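Local coordinates for protein enoyl-CoA hydratase (Mycobacterium avium subsp. paratuberculosis, PDB 4LK5) that probably catalyses the reversible addition of water to the double bond of enoyl-CoA thioesters, at residues Leu59-Pro62 and Val63-Ile67. Sequence-based numbering, arbitrary orientation.
Sequences LTVP and VITGI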
ATOM      1  N   LEU C  59      13.053 -26.308   1.209  1.00 43.62           N
ATOM      2  CA  LEU C  59      14.340 -25.625   1.254  1.00 44.21           C
ATOM      3  C   LEU C  59      15.188 -26.087   2.433  1.00 44.23           C
ATOM      4  O   LEU C  59      14.775 -25.973   3.580  1.00 49.94           O
ATOM      5  CB  LEU C  59      14.106 -24.108   1.306  1.00 46.25           C
ATOM      6  CG  LEU C  59      13.568 -23.425   0.050  1.00 45.34           C
ATOM      7  CD1 LEU C  59      13.446 -21.908   0.204  1.00 48.95           C
ATOM      8  CD2 LEU C  59      14.481 -23.726  -1.103  1.00 45.41           C
ATOM      9  N   THR C  60      16.360 -26.643   2.141  1.00 48.17           N
ATOM     10  CA  THR C  60      17.336 -26.988   3.161  1.00 46.41           C
ATOM     11  C   THR C  60      18.296 -25.845   3.212  1.00 50.47           C
ATOM     12  O   THR C  60      18.292 -24.982   2.324  1.00 53.71           O
ATOM     13  CB  THR C  60      18.199 -28.176   2.748  1.00 48.99           C
ATOM     14  OG1 THR C  60      18.973 -27.805   1.591  1.00 55.39           O
ATOM     15  CG2 THR C  60      17.354 -29.392   2.453  1.00 52.36           C
ATOM     16  N   VAL C  61      19.185 -25.875   4.193  1.00 51.81           N
ATOM     17  CA  VAL C  61      20.157 -24.815   4.346  1.00 51.89           C
ATOM     18  C   VAL C  61      21.158 -24.750   3.191  1.00 57.15           C
ATOM     19  O   VAL C  61      21.370 -23.669   2.641  1.00 57.04           O
ATOM     20  CB  VAL C  61      20.854 -24.917   5.700  1.00 54.10           C
ATOM     21  CG1 VAL C  61      21.789 -23.739   5.902  1.00 56.45           C
ATOM     22  CG2 VAL C  61      19.804 -24.943   6.800  1.00 56.30           C
ATOM     23  N   PRO C  62      21.791 -25.893   2.830  1.00 63.49           N
ATOM     24  CA  PRO C  62      22.693 -25.875   1.661  1.00 60.00           C
ATOM     25  C   PRO C  62      22.084 -25.181   0.435  1.00 55.94           C
ATOM     26  O   PRO C  62      22.740 -24.368  -0.216  1.00 55.33           O
ATOM     27  CB  PRO C  62      22.928 -27.367   1.365  1.00 63.30           C
ATOM     28  CG  PRO C  62      22.274 -28.143   2.492  1.00 63.85           C
ATOM     29  CD  PRO C  62      21.889 -27.171   3.565  1.00 61.56           C
ATOM     30  N   VAL C  63      20.827 -25.485   0.150  1.00 50.42           N
ATOM     31  CA  VAL C  63      20.130 -24.909  -1.003  1.00 51.81           C
ATOM     32  C   VAL C  63      19.787 -23.419  -0.872  1.00 49.46           C
ATOM     33  O   VAL C  63      19.950 -22.667  -1.841  1.00 53.71           O
ATOM     34  CB  VAL C  63      18.861 -25.726  -1.337  1.00 54.08           C
ATOM     35  CG1 VAL C  63      17.811 -24.892  -2.045  1.00 53.45           C
ATOM     36  CG2 VAL C  63      19.237 -26.915  -2.208  1.00 56.28           C
ATOM     37  N   ILE C  64      19.308 -23.005   0.297  1.00 43.82           N
ATOM     38  CA  ILE C  64      19.082 -21.596   0.580  1.00 43.80           C
ATOM     39  C   ILE C  64      20.403 -20.865   0.407  1.00 42.28           C
ATOM     40  O   ILE C  64      20.444 -19.806  -0.214  1.00 43.35           O
ATOM     41  CB  ILE C  64      18.516 -21.362   2.010  1.00 46.96           C
ATOM     42  CG1 ILE C  64      17.031 -21.691   2.078  1.00 51.49           C
ATOM     43  CG2 ILE C  64      18.640 -19.910   2.440  1.00 51.36           C
ATOM     44  CD1 ILE C  64      16.540 -22.000   3.489  1.00 53.72           C
ATOM     45  N   THR C  65      21.476 -21.411   0.977  1.00 43.13           N
ATOM     46  CA  THR C  65      22.831 -20.854   0.785  1.00 44.93           C
ATOM     47  C   THR C  65      23.206 -20.728  -0.691  1.00 42.90           C
ATOM     48  O   THR C  65      23.913 -19.802  -1.084  1.00 42.46           O
ATOM     49  CB  THR C  65      23.893 -21.696   1.542  1.00 46.32           C
ATOM     50  OG1 THR C  65      23.622 -21.623   2.956  1.00 47.26           O
ATOM     51  CG2 THR C  65      25.374 -21.196   1.233  1.00 43.21           C
ATOM     52  N   GLY C  66      22.675 -21.634  -1.509  1.00 45.39           N
ATOM     53  CA  GLY C  66      23.001 -21.663  -2.923  1.00 48.83           C
ATOM     54  C   GLY C  66      22.382 -20.541  -3.726  1.00 50.43           C
ATOM     55  O   GLY C  66      23.065 -19.892  -4.528  1.00 57.91           O
ATOM     56  N   ILE C  67      21.079 -20.333  -3.520  1.00 49.67           N
ATOM     57  CA  ILE C  67      20.309 -19.272  -4.195  1.00 44.72           C
ATOM     58  C   ILE C  67      20.903 -17.933  -3.763  1.00 43.11           C
ATOM     59  O   ILE C  67      21.195 -17.069  -4.581  1.00 42.83           O
ATOM     60  CB  ILE C  67      18.813 -19.332  -3.785  1.00 45.01           C
ATOM     61  CG1 ILE C  67      18.166 -20.641  -4.227  1.00 41.63           C
ATOM     62  CG2 ILE C  67      18.005 -18.167  -4.352  1.00 43.72           C
ATOM     63  CD1 ILE C  67      17.227 -21.170  -3.180  1.00 42.80           C
TER
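T60 caps the helix that begins at V61: its OG1 accepts a weak but fairly straight hydrogen bond from V63 N (3.3 Å, 165°). With chi1 at 64° the hydroxyl is turned to the first turn of the helix, where it can meet V63 N, and OG1 also lies 3.6 Å from V63 CB, the two side chains crossing at about a right angle. T60 O accepts a hydrogen bond from I64 N at 3.0 Å, and V61 O one from T65 N at 2.8 Å, the first i to i+4 backbone bonds here. I64 folds its CG1 branch back beside its own backbone N (chi1 -77°), which places CG1 3.9 Å from L59 CB and packs CG1 and CD1 against T60 O. L59 runs across both V63 and I64; its CD2 methyl meets V63 CG1 at 3.7 Å and approaches I67 CD1 more loosely. Facing helix 113-127, V61 CG1 crosses T65 obliquely near its OG1, and T65 OG1 sits 3.1 Å from V61 O while hydrogen-bonding E117 of that helix, which also receives V61, I64 and I67. This is a threonine N-cap opening the helix of a beta-alpha-beta crossover between strands 45-50 and 82-87 of the crotonase fold.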